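Local coordinates for protein ferredoxin (Nitrosospira multiformis, PDB 3LMF) that is of unknown function but, as a four-helix bundle of the cysteine-rich Csp (copper storage protein) family, probably binds copper(I) ions through its core thiols, at residues M28-C33 / L48-A53; D16-C21 / R102-H107; G37-E42 / E89-M94. All coordinates share one frame; numbering follows the deposited sequence.

Contact 1: residues M28-C33 / L48-A53; sequences MAMNHC and LMMNCA
Ala29 and Met49 mark the place where helices 8-36 and 43-64 come together, their CA atoms 6.2 Å apart. Segments 28-33 and 48-53 run roughly antiparallel at 143°, with axes 10.1 Å apart, and the first of them is not regular: a wider pi-type turn at 29-33 lets Cys33 N reach back to Met28 O at 2.8 Å. The methionines here are selenomethionines. Met49 carries most of the contact. Its CG stands anti to the backbone N (chi1 -151°) and presses on the methyl of Ala29, with 3.3 Å between Met49 CG and Ala29 CB, closer than carbons normally pack. The chain then bends at chi2 and brings Met49 CE up to two residues one wide turn apart, 4.0 Å from Met28 CB and 4.2 Å from Cys33 SG. Alongside, Met30 and Met50 meet nearly at a right angle, the Met30 CE methyl resting 3.7 Å from Met50 SE; the same selenium also brushes Ala29 CB. This second pair lies at the subunit interface, for Met50 of a neighbouring subunit packs on both Met30 and Met50. Met49 also reaches the interior of the bundle, where it touches Cys84 and Cys88 of helix 70-90 and Cys97 of helix 95-112. Close by, Cys52 turns to Cys21, Cys25, Cys84 and Cys101, deep among the cysteines that characterise the family. What joins the two segments is therefore methyl, selenoether and thiol packing, with neither charge nor hydrogen bond between them. The match between these two segments rests on shape, beside an interior lined with sulfur.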
HETATM    1  N   MSE A  28       1.957   7.376  15.203  1.00 22.07           N
HETATM    2  CA  MSE A  28       2.011   8.684  15.834  1.00 35.30           C
HETATM    3  C   MSE A  28       1.224   9.756  15.093  1.00 29.17           C
HETATM    4  O   MSE A  28       0.557  10.587  15.717  1.00 31.84           O
HETATM    5  CB  MSE A  28       3.465   9.097  16.014  1.00 30.70           C
HETATM    6  CG  MSE A  28       4.239   8.037  16.759  1.00 44.68           C
HETATM    7 SE   MSE A  28       5.590   8.757  17.889  1.00 62.71          SE
HETATM    8  CE  MSE A  28       4.478   9.114  19.437  1.00 62.24           C
ATOM      9  N   ALA A  29       1.289   9.731  13.769  1.00 22.95           N
ATOM     10  CA  ALA A  29       0.561  10.707  12.971  1.00 21.29           C
ATOM     11  C   ALA A  29      -0.950  10.549  13.143  1.00 28.09           C
ATOM     12  O   ALA A  29      -1.661  11.526  13.379  1.00 25.59           O
ATOM     13  CB  ALA A  29       0.928  10.553  11.508  1.00 26.28           C
HETATM   14  N   MSE A  30      -1.430   9.312  13.035  1.00 26.84           N
HETATM   15  CA  MSE A  30      -2.854   9.013  13.145  1.00 20.80           C
HETATM   16  C   MSE A  30      -3.395   8.991  14.577  1.00 29.16           C
HETATM   17  O   MSE A  30      -4.607   8.928  14.791  1.00 26.71           O
HETATM   18  CB  MSE A  30      -3.149   7.679  12.456  1.00 28.61           C
HETATM   19  CG  MSE A  30      -2.926   7.702  10.942  1.00 34.52           C
HETATM   20 SE   MSE A  30      -4.123   8.913   9.990  1.00 55.44          SE
HETATM   21  CE  MSE A  30      -2.987  10.484   9.909  1.00 51.67           C
ATOM     22  N   ASN A  31      -2.500   9.039  15.556  1.00 29.78           N
ATOM     23  CA  ASN A  31      -2.921   9.040  16.950  1.00 32.20           C
ATOM     24  C   ASN A  31      -2.430  10.282  17.688  1.00 27.44           C
ATOM     25  O   ASN A  31      -3.139  11.281  17.757  1.00 26.22           O
ATOM     26  CB  ASN A  31      -2.434   7.764  17.642  1.00 28.99           C
ATOM     27  CG  ASN A  31      -3.126   6.523  17.110  1.00 36.16           C
ATOM     28  OD1 ASN A  31      -4.300   6.300  17.382  1.00 33.37           O
ATOM     29  ND2 ASN A  31      -2.409   5.724  16.328  1.00 27.35           N
ATOM     30  N   HIS A  32      -1.215  10.221  18.223  1.00 37.29           N
ATOM     31  CA  HIS A  32      -0.634  11.338  18.970  1.00 39.90           C
ATOM     32  C   HIS A  32      -0.850  12.709  18.316  1.00 36.36           C
ATOM     33  O   HIS A  32      -1.478  13.591  18.903  1.00 38.81           O
ATOM     34  CB  HIS A  32       0.867  11.105  19.173  1.00 48.08           C
ATOM     35  CG  HIS A  32       1.527  12.125  20.054  1.00 55.25           C
ATOM     36  ND1 HIS A  32       2.887  12.341  20.046  1.00 62.04           N
ATOM     37  CD2 HIS A  32       1.014  12.977  20.973  1.00 56.34           C
ATOM     38  CE1 HIS A  32       3.184  13.286  20.922  1.00 55.69           C
ATOM     39  NE2 HIS A  32       2.068  13.688  21.497  1.00 53.40           N
ATOM     40  N   CYS A  33      -0.333  12.884  17.105  1.00 25.65           N
ATOM     41  CA  CYS A  33      -0.457  14.154  16.408  1.00 26.17           C
ATOM     42  C   CYS A  33      -1.889  14.616  16.158  1.00 26.87           C
ATOM     43  O   CYS A  33      -2.204  15.787  16.360  1.00 26.90           O
ATOM     44  CB  CYS A  33       0.325  14.110  15.089  1.00 23.62           C
ATOM     45  SG  CYS A  33       2.125  13.981  15.323  1.00 40.73           S
ATOM     46  N   LEU A  48       4.301  15.083   5.591  1.00 19.76           N
ATOM     47  CA  LEU A  48       5.619  14.476   5.692  1.00 21.51           C
ATOM     48  C   LEU A  48       5.531  13.177   6.482  1.00 19.99           C
ATOM     49  O   LEU A  48       6.098  12.161   6.089  1.00 23.06           O
ATOM     50  CB  LEU A  48       6.597  15.441   6.367  1.00 20.11           C
ATOM     51  CG  LEU A  48       8.080  15.083   6.238  1.00 32.54           C
ATOM     52  CD1 LEU A  48       8.428  14.795   4.784  1.00 26.87           C
ATOM     53  CD2 LEU A  48       8.919  16.240   6.769  1.00 35.93           C
HETATM   54  N   MSE A  49       4.799  13.218   7.585  1.00 18.74           N
HETATM   55  CA  MSE A  49       4.633  12.053   8.428  1.00 27.02           C
HETATM   56  C   MSE A  49       4.083  10.876   7.622  1.00 23.84           C
HETATM   57  O   MSE A  49       4.619   9.768   7.684  1.00 23.83           O
HETATM   58  CB  MSE A  49       3.683  12.375   9.572  1.00 34.94           C
HETATM   59  CG  MSE A  49       3.963  11.575  10.804  1.00 58.65           C
HETATM   60 SE   MSE A  49       5.590  12.180  11.659  1.00 50.61          SE
HETATM   61  CE  MSE A  49       5.080  11.684  13.452  1.00 59.29           C
HETATM   62  N   MSE A  50       3.015  11.125   6.866  1.00 21.43           N
HETATM   63  CA  MSE A  50       2.397  10.088   6.049  1.00 19.02           C
HETATM   64  C   MSE A  50       3.296   9.674   4.888  1.00 22.84           C
HETATM   65  O   MSE A  50       3.346   8.496   4.523  1.00 18.40           O
HETATM   66  CB  MSE A  50       1.037  10.562   5.518  1.00 19.23           C
HETATM   67  CG  MSE A  50      -0.014  10.787   6.601  1.00 17.20           C
HETATM   68 SE   MSE A  50      -0.273   9.220   7.728  1.00 44.42          SE
HETATM   69  CE  MSE A  50      -0.954   8.011   6.373  1.00 38.10           C
ATOM     70  N   ASN A  51       4.001  10.642   4.307  1.00 17.37           N
ATOM     71  CA  ASN A  51       4.912  10.364   3.197  1.00 17.60           C
ATOM     72  C   ASN A  51       6.000   9.429   3.695  1.00 16.81           C
ATOM     73  O   ASN A  51       6.337   8.443   3.046  1.00 22.48           O
ATOM     74  CB  ASN A  51       5.565  11.653   2.690  1.00 20.36           C
ATOM     75  CG  ASN A  51       4.617  12.512   1.876  1.00 25.11           C
ATOM     76  OD1 ASN A  51       4.938  13.649   1.528  1.00 24.76           O
ATOM     77  ND2 ASN A  51       3.452  11.971   1.561  1.00 25.98           N
ATOM     78  N   CYS A  52       6.549   9.754   4.859  1.00 21.62           N
ATOM     79  CA  CYS A  52       7.600   8.947   5.446  1.00 15.76           C
ATOM     80  C   CYS A  52       7.115   7.519   5.683  1.00 18.32           C
ATOM     81  O   CYS A  52       7.822   6.563   5.359  1.00 28.63           O
ATOM     82  CB  CYS A  52       8.078   9.570   6.759  1.00 21.73           C
ATOM     83  SG  CYS A  52       9.502   8.737   7.495  1.00 22.82           S
ATOM     84  N   ALA A  53       5.914   7.358   6.232  1.00 17.26           N
ATOM     85  CA  ALA A  53       5.386   6.013   6.469  1.00 18.58           C
ATOM     86  C   ALA A  53       5.236   5.255   5.149  1.00 12.38           C
ATOM     87  O   ALA A  53       5.546   4.066   5.064  1.00 21.33           O
ATOM     88  CB  ALA A  53       4.039   6.092   7.188  1.00 16.45           C
TER

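Contact 2: residues D16-C21 / R102-H107; sequences DACNHC and RQCAEH
At Ala17 and Cys104 the antiparallel helices 8-36 and 95-112 draw close, CA to CA 5.0 Å, with segment axes 8.6 Å apart and crossing at -148°. Small residues allow this. Cys104, its SG anti to the backbone N (chi1 -179°), lays its CB 3.8 Å from Cys21 CB and carries its sulfur on to Cys18, where the two SG atoms are 3.6 Å apart: contact between thiols, too long for a disulfide. This is the interior of the four-helix bundle, and the cysteine lining continues into the other helices, Cys56 of helix 43-64 touching both Cys21 and Cys104 while Cys81 of helix 70-90 touches Cys104. Such thiol-lined interiors hold copper(I) in copper storage proteins, and the lining here is consistent with that use. Toward the outside, the Ala17 methyl meets the His107 ring obliquely, with CB 3.7 Å from ND1. That ND1 donates to Gln103 O at 3.1 Å, a bent bond (140° at the hydrogen) reaching the oxygen from above the carbonyl plane, so Gln103 O serves two donors, the other being His107 N. A leucine in place of His107 would probably leave Gln103 O without its side-chain donor and the Ala17 methyl without the ring it rests against. Beyond, Gln103 stretches out extended, and a water sits between the helices, 2.7 Å from both Ala17 O and Gln103 OE1.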
ATOM      1  N   ASP A  16      14.182  -4.265   9.159  1.00 25.35           N
ATOM      2  CA  ASP A  16      13.572  -4.024  10.461  1.00 26.73           C
ATOM      3  C   ASP A  16      13.482  -2.536  10.781  1.00 24.11           C
ATOM      4  O   ASP A  16      12.531  -2.092  11.423  1.00 21.54           O
ATOM      5  CB  ASP A  16      14.350  -4.749  11.562  1.00 34.61           C
ATOM      6  CG  ASP A  16      14.280  -6.261  11.422  1.00 43.77           C
ATOM      7  OD1 ASP A  16      13.265  -6.760  10.884  1.00 42.68           O
ATOM      8  OD2 ASP A  16      15.227  -6.949  11.861  1.00 44.39           O
ATOM      9  N   ALA A  17      14.471  -1.772  10.325  1.00 21.52           N
ATOM     10  CA  ALA A  17      14.498  -0.335  10.560  1.00 24.60           C
ATOM     11  C   ALA A  17      13.361   0.347   9.796  1.00 23.31           C
ATOM     12  O   ALA A  17      12.639   1.174  10.353  1.00 26.69           O
ATOM     13  CB  ALA A  17      15.845   0.238  10.134  1.00 25.72           C
ATOM     14  N   CYS A  18      13.209   0.009   8.519  1.00 24.64           N
ATOM     15  CA  CYS A  18      12.137   0.584   7.717  1.00 21.07           C
ATOM     16  C   CYS A  18      10.780   0.170   8.290  1.00 23.89           C
ATOM     17  O   CYS A  18       9.867   0.990   8.388  1.00 26.07           O
ATOM     18  CB  CYS A  18      12.232   0.121   6.260  1.00 19.87           C
ATOM     19  SG  CYS A  18      13.495   0.969   5.291  1.00 27.35           S
ATOM     20  N   ASN A  19      10.652  -1.100   8.666  1.00 20.51           N
ATOM     21  CA  ASN A  19       9.397  -1.611   9.226  1.00 20.78           C
ATOM     22  C   ASN A  19       9.065  -0.879  10.526  1.00 19.02           C
ATOM     23  O   ASN A  19       7.924  -0.475  10.743  1.00 26.21           O
ATOM     24  CB  ASN A  19       9.494  -3.133   9.465  1.00 18.47           C
ATOM     25  CG  ASN A  19       8.177  -3.759   9.945  1.00 24.31           C
ATOM     26  OD1 ASN A  19       7.110  -3.502   9.397  1.00 31.55           O
ATOM     27  ND2 ASN A  19       8.263  -4.597  10.966  1.00 38.99           N
ATOM     28  N   HIS A  20      10.064  -0.689  11.380  1.00 21.57           N
ATOM     29  CA  HIS A  20       9.848   0.001  12.652  1.00 23.11           C
ATOM     30  C   HIS A  20       9.467   1.466  12.437  1.00 18.06           C
ATOM     31  O   HIS A  20       8.526   1.968  13.048  1.00 25.23           O
ATOM     32  CB  HIS A  20      11.111  -0.084  13.522  1.00 26.19           C
ATOM     33  CG  HIS A  20      10.965   0.561  14.867  1.00 33.89           C
ATOM     34  ND1 HIS A  20      10.174   0.034  15.865  1.00 40.59           N
ATOM     35  CD2 HIS A  20      11.494   1.702  15.371  1.00 37.42           C
ATOM     36  CE1 HIS A  20      10.219   0.824  16.923  1.00 35.66           C
ATOM     37  NE2 HIS A  20      11.011   1.844  16.649  1.00 33.93           N
ATOM     38  N   CYS A  21      10.195   2.145  11.561  1.00 19.06           N
ATOM     39  CA  CYS A  21       9.935   3.554  11.278  1.00 19.63           C
ATOM     40  C   CYS A  21       8.590   3.749  10.594  1.00 18.27           C
ATOM     41  O   CYS A  21       7.893   4.744  10.827  1.00 18.00           O
ATOM     42  CB  CYS A  21      11.057   4.136  10.403  1.00  7.85           C
ATOM     43  SG  CYS A  21      10.896   5.906  10.034  1.00 23.32           S
ATOM     44  N   ARG A 102      15.900   8.729  12.207  1.00 26.52           N
ATOM     45  CA  ARG A 102      17.347   8.874  12.028  1.00 28.45           C
ATOM     46  C   ARG A 102      18.004   7.531  11.738  1.00 25.61           C
ATOM     47  O   ARG A 102      18.874   7.429  10.865  1.00 35.09           O
ATOM     48  CB  ARG A 102      17.996   9.478  13.280  1.00 29.90           C
ATOM     49  CG  ARG A 102      17.707  10.951  13.498  1.00 30.31           C
ATOM     50  CD  ARG A 102      18.231  11.412  14.851  1.00 37.26           C
ATOM     51  NE  ARG A 102      18.009  12.842  15.055  1.00 48.21           N
ATOM     52  CZ  ARG A 102      18.253  13.481  16.193  1.00 41.34           C
ATOM     53  NH1 ARG A 102      18.018  14.782  16.289  1.00 34.17           N
ATOM     54  NH2 ARG A 102      18.725  12.814  17.237  1.00 29.31           N
ATOM     55  N   GLN A 103      17.594   6.509  12.485  1.00 28.27           N
ATOM     56  CA  GLN A 103      18.130   5.161  12.318  1.00 31.00           C
ATOM     57  C   GLN A 103      17.790   4.629  10.933  1.00 28.78           C
ATOM     58  O   GLN A 103      18.666   4.173  10.204  1.00 33.36           O
ATOM     59  CB  GLN A 103      17.555   4.210  13.376  1.00 40.09           C
ATOM     60  CG  GLN A 103      17.967   2.746  13.166  1.00 61.17           C
ATOM     61  CD  GLN A 103      17.220   1.760  14.067  1.00 71.28           C
ATOM     62  OE1 GLN A 103      15.985   1.658  14.016  1.00 67.11           O
ATOM     63  NE2 GLN A 103      17.972   1.019  14.887  1.00 65.13           N
ATOM     64  N   CYS A 104      16.516   4.693  10.568  1.00 26.54           N
ATOM     65  CA  CYS A 104      16.100   4.204   9.268  1.00 21.31           C
ATOM     66  C   CYS A 104      16.874   4.887   8.148  1.00 15.06           C
ATOM     67  O   CYS A 104      17.321   4.237   7.214  1.00 13.86           O
ATOM     68  CB  CYS A 104      14.591   4.413   9.096  1.00 19.77           C
ATOM     69  SG  CYS A 104      13.916   3.815   7.530  1.00 26.77           S
ATOM     70  N   ALA A 105      17.034   6.202   8.252  1.00 25.51           N
ATOM     71  CA  ALA A 105      17.755   6.982   7.240  1.00 27.64           C
ATOM     72  C   ALA A 105      19.199   6.496   7.075  1.00 25.12           C
ATOM     73  O   ALA A 105      19.732   6.460   5.964  1.00 23.01           O
ATOM     74  CB  ALA A 105      17.750   8.463   7.609  1.00 25.70           C
ATOM     75  N   GLU A 106      19.820   6.128   8.189  1.00 26.44           N
ATOM     76  CA  GLU A 106      21.189   5.631   8.186  1.00 25.62           C
ATOM     77  C   GLU A 106      21.270   4.275   7.484  1.00 26.37           C
ATOM     78  O   GLU A 106      22.144   4.060   6.641  1.00 25.39           O
ATOM     79  CB  GLU A 106      21.716   5.519   9.624  1.00 26.03           C
ATOM     80  CG  GLU A 106      23.067   4.824   9.736  1.00 38.48           C
ATOM     81  CD  GLU A 106      23.592   4.742  11.165  1.00 50.89           C
ATOM     82  OE1 GLU A 106      24.584   4.010  11.377  1.00 59.42           O
ATOM     83  OE2 GLU A 106      23.033   5.410  12.070  1.00 44.35           O
ATOM     84  N   HIS A 107      20.374   3.355   7.830  1.00 23.97           N
ATOM     85  CA  HIS A 107      20.392   2.045   7.178  1.00 24.54           C
ATOM     86  C   HIS A 107      20.064   2.171   5.699  1.00 21.61           C
ATOM     87  O   HIS A 107      20.660   1.493   4.871  1.00 25.09           O
ATOM     88  CB  HIS A 107      19.396   1.077   7.823  1.00 23.87           C
ATOM     89  CG  HIS A 107      19.819   0.590   9.168  1.00 33.20           C
ATOM     90  ND1 HIS A 107      19.373   1.162  10.338  1.00 35.21           N
ATOM     91  CD2 HIS A 107      20.678  -0.392   9.529  1.00 36.79           C
ATOM     92  CE1 HIS A 107      19.939   0.553  11.365  1.00 33.46           C
ATOM     93  NE2 HIS A 107      20.736  -0.393  10.901  1.00 37.31           N
TER
HETATM   94  O   HOH W   1      14.197   2.523  12.166  1.00 42.50           O

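Contact 3: residues G37-E42 / E89-M94; sequences GGKHVE and EQLDGM
His40 pushes its ring from the loop 37-42 into the bend of segment 89-94, and Leu91, Asp92 and Met94 close round its CE1 corner. The nearest CA atoms, those of His40 and Leu91, are 6.8 Å apart; neither segment is regular here apart from the frayed helix end at 89-90. Leu91 covers one face of the ring: its CG lies 3.9 Å from the centroid and only 16° off the normal, a CH-pi contact, while its CB comes to 3.3 Å from His40 CE1. At the ring edge, close to the plane, sit Asp92 O, 3.5 Å from CE1, and the selenium of Met94, a selenomethionine, 4.5 Å from the His40 ring centroid in a Met-aromatic contact. Two bends in the Met94 chain, at chi2 and chi3, curl it round this edge. His40 ND1 is buried without a hydrogen-bond partner in the model, facing the sulfur-rich side where Cys33 also packs. The His32 ring meets that of His40 as well, their planes at about 45°. Segment 37-42 and the turn from Leu91 to Met94 lie at the same end of the four-helix bundle, one joining helices 8-36 and 43-64, the other helices 70-90 and 95-112; Glu42 and Met94 stand at the N-caps of the helices that follow, and Glu42 OE2 caps His45 N. Glycines with positive phi, Gly37, Gly38 and Gly93, help shape these turns. Outward the fit slackens. Lys39 still lays its CB against Leu91 CD1 at 3.6 Å, but its ammonium end merely passes Gln90, with NZ 4.3 Å from CG, and both residues are exposed. The exposed Asp92 carboxylate likewise stops short of a salt bridge, OD1 lying 4.3 Å from His40 NE2, though its charge might favour a proton on the imidazole.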
ATOM      1  N   GLY A  37      -3.489  18.147  18.004  1.00 33.27           N
ATOM      2  CA  GLY A  37      -3.846  19.327  17.237  1.00 34.53           C
ATOM      3  C   GLY A  37      -2.714  20.338  17.196  1.00 40.13           C
ATOM      4  O   GLY A  37      -1.548  19.985  17.385  1.00 40.49           O
ATOM      5  N   GLY A  38      -3.060  21.598  16.942  1.00 40.38           N
ATOM      6  CA  GLY A  38      -2.063  22.652  16.889  1.00 39.79           C
ATOM      7  C   GLY A  38      -1.014  22.478  15.809  1.00 42.49           C
ATOM      8  O   GLY A  38      -1.337  22.310  14.632  1.00 43.46           O
ATOM      9  N   LYS A  39       0.252  22.525  16.214  1.00 37.99           N
ATOM     10  CA  LYS A  39       1.364  22.375  15.282  1.00 43.33           C
ATOM     11  C   LYS A  39       1.525  20.924  14.818  1.00 39.19           C
ATOM     12  O   LYS A  39       2.095  20.664  13.759  1.00 36.26           O
ATOM     13  CB  LYS A  39       2.660  22.855  15.943  1.00 47.98           C
ATOM     14  CG  LYS A  39       2.622  24.303  16.417  1.00 55.35           C
ATOM     15  CD  LYS A  39       3.878  24.670  17.204  1.00 63.54           C
ATOM     16  CE  LYS A  39       5.134  24.555  16.350  1.00 71.11           C
ATOM     17  NZ  LYS A  39       6.372  24.874  17.120  1.00 77.17           N
ATOM     18  N   HIS A  40       1.021  19.987  15.618  1.00 33.12           N
ATOM     19  CA  HIS A  40       1.095  18.562  15.300  1.00 31.79           C
ATOM     20  C   HIS A  40       0.278  18.206  14.061  1.00 36.59           C
ATOM     21  O   HIS A  40       0.516  17.175  13.430  1.00 31.38           O
ATOM     22  CB  HIS A  40       0.582  17.725  16.471  1.00 32.15           C
ATOM     23  CG  HIS A  40       1.590  17.502  17.551  1.00 42.09           C
ATOM     24  ND1 HIS A  40       2.553  16.518  17.481  1.00 49.82           N
ATOM     25  CD2 HIS A  40       1.778  18.128  18.736  1.00 46.72           C
ATOM     26  CE1 HIS A  40       3.287  16.543  18.579  1.00 55.20           C
ATOM     27  NE2 HIS A  40       2.838  17.511  19.358  1.00 46.78           N
ATOM     28  N   VAL A  41      -0.685  19.054  13.714  1.00 27.76           N
ATOM     29  CA  VAL A  41      -1.533  18.787  12.564  1.00 34.28           C
ATOM     30  C   VAL A  41      -1.313  19.794  11.442  1.00 35.04           C
ATOM     31  O   VAL A  41      -2.150  19.943  10.554  1.00 36.04           O
ATOM     32  CB  VAL A  41      -3.020  18.778  12.987  1.00 39.74           C
ATOM     33  CG1 VAL A  41      -3.886  18.213  11.872  1.00 52.90           C
ATOM     34  CG2 VAL A  41      -3.187  17.949  14.252  1.00 38.86           C
ATOM     35  N   GLU A  42      -0.175  20.479  11.484  1.00 35.20           N
ATOM     36  CA  GLU A  42       0.158  21.459  10.459  1.00 37.70           C
ATOM     37  C   GLU A  42       0.349  20.725   9.132  1.00 32.46           C
ATOM     38  O   GLU A  42       0.996  19.679   9.079  1.00 37.26           O
ATOM     39  CB  GLU A  42       1.435  22.213  10.850  1.00 45.80           C
ATOM     40  CG  GLU A  42       1.742  23.416   9.971  1.00 55.89           C
ATOM     41  CD  GLU A  42       2.402  23.041   8.655  1.00 69.88           C
ATOM     42  OE1 GLU A  42       2.124  23.712   7.635  1.00 65.07           O
ATOM     43  OE2 GLU A  42       3.211  22.086   8.644  1.00 76.97           O
ATOM     44  N   GLU A  89      11.397  17.196  15.405  1.00 34.09           N
ATOM     45  CA  GLU A  89      12.225  17.826  16.434  1.00 38.25           C
ATOM     46  C   GLU A  89      11.510  19.036  17.033  1.00 38.28           C
ATOM     47  O   GLU A  89      11.718  19.379  18.197  1.00 35.16           O
ATOM     48  CB  GLU A  89      13.573  18.271  15.849  1.00 35.91           C
ATOM     49  CG  GLU A  89      14.505  17.132  15.474  1.00 41.98           C
ATOM     50  CD  GLU A  89      15.815  17.609  14.855  1.00 37.79           C
ATOM     51  OE1 GLU A  89      16.658  16.752  14.529  1.00 38.17           O
ATOM     52  OE2 GLU A  89      16.001  18.834  14.693  1.00 38.40           O
ATOM     53  N   GLN A  90      10.665  19.669  16.223  1.00 42.14           N
ATOM     54  CA  GLN A  90       9.900  20.844  16.635  1.00 53.09           C
ATOM     55  C   GLN A  90       8.825  20.536  17.686  1.00 53.67           C
ATOM     56  O   GLN A  90       8.605  21.330  18.600  1.00 58.30           O
ATOM     57  CB  GLN A  90       9.217  21.480  15.416  1.00 58.68           C
ATOM     58  CG  GLN A  90       9.602  22.927  15.132  1.00 66.36           C
ATOM     59  CD  GLN A  90      10.865  23.049  14.301  1.00 74.97           C
ATOM     60  OE1 GLN A  90      10.866  22.555  13.152  1.00 74.05           O
ATOM     61  NE2 GLN A  90      11.851  23.641  14.792  1.00 80.59           N
ATOM     62  N   LEU A  91       8.161  19.390  17.554  1.00 48.20           N
ATOM     63  CA  LEU A  91       7.093  19.006  18.477  1.00 44.74           C
ATOM     64  C   LEU A  91       7.540  18.185  19.676  1.00 37.50           C
ATOM     65  O   LEU A  91       8.627  17.613  19.681  1.00 47.00           O
ATOM     66  CB  LEU A  91       6.008  18.231  17.732  1.00 43.04           C
ATOM     67  CG  LEU A  91       5.423  18.866  16.470  1.00 52.36           C
ATOM     68  CD1 LEU A  91       5.205  20.356  16.691  1.00 46.52           C
ATOM     69  CD2 LEU A  91       6.355  18.631  15.304  1.00 57.37           C
ATOM     70  N   ASP A  92       6.685  18.118  20.691  1.00 30.81           N
ATOM     71  CA  ASP A  92       7.009  17.369  21.892  1.00 35.14           C
ATOM     72  C   ASP A  92       6.286  16.029  21.953  1.00 33.78           C
ATOM     73  O   ASP A  92       5.211  15.861  21.375  1.00 37.20           O
ATOM     74  CB  ASP A  92       6.681  18.209  23.123  1.00 58.42           C
ATOM     75  CG  ASP A  92       5.237  18.642  23.155  1.00 67.30           C
ATOM     76  OD1 ASP A  92       4.364  17.774  23.369  1.00 75.54           O
ATOM     77  OD2 ASP A  92       4.975  19.847  22.956  1.00 73.45           O
ATOM     78  N   GLY A  93       6.886  15.080  22.664  1.00 33.68           N
ATOM     79  CA  GLY A  93       6.311  13.754  22.773  1.00 40.57           C
ATOM     80  C   GLY A  93       6.651  12.979  21.513  1.00 40.05           C
ATOM     81  O   GLY A  93       6.302  11.810  21.364  1.00 48.39           O
HETATM   82  N   MSE A  94       7.358  13.644  20.608  1.00 37.39           N
HETATM   83  CA  MSE A  94       7.747  13.055  19.336  1.00 37.07           C
HETATM   84  C   MSE A  94       9.163  12.486  19.352  1.00 38.15           C
HETATM   85  O   MSE A  94       9.730  12.196  18.300  1.00 38.92           O
HETATM   86  CB  MSE A  94       7.636  14.116  18.242  1.00 26.32           C
HETATM   87  CG  MSE A  94       6.268  14.771  18.155  1.00 27.67           C
HETATM   88 SE   MSE A  94       5.088  13.760  17.258  1.00 42.76          SE
HETATM   89  CE  MSE A  94       5.452  14.321  15.615  1.00 30.85           C
TER

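In the fold
Contacts 1 and 2 are both buried and share helix 8-36, which packs on helix 43-64 in the first and on helix 95-112 in the second; they touch through the sulfurs of Cys52 and Cys21. Contact 3 is only partly buried, its centre about 17 Å from the centre of the chain, and ties two end loops together. Chemistry shifts with place: thiols around contact 2, with a water at its rim, selenomethionine and alanine in contact 1, a histidine packed by leucine and selenomethionine in contact 3, edged by charged groups. Cys33 and His32 lead from contact 1 into contact 3, and the Arg102-Glu89 salt bridge links segments of contacts 2 and 3.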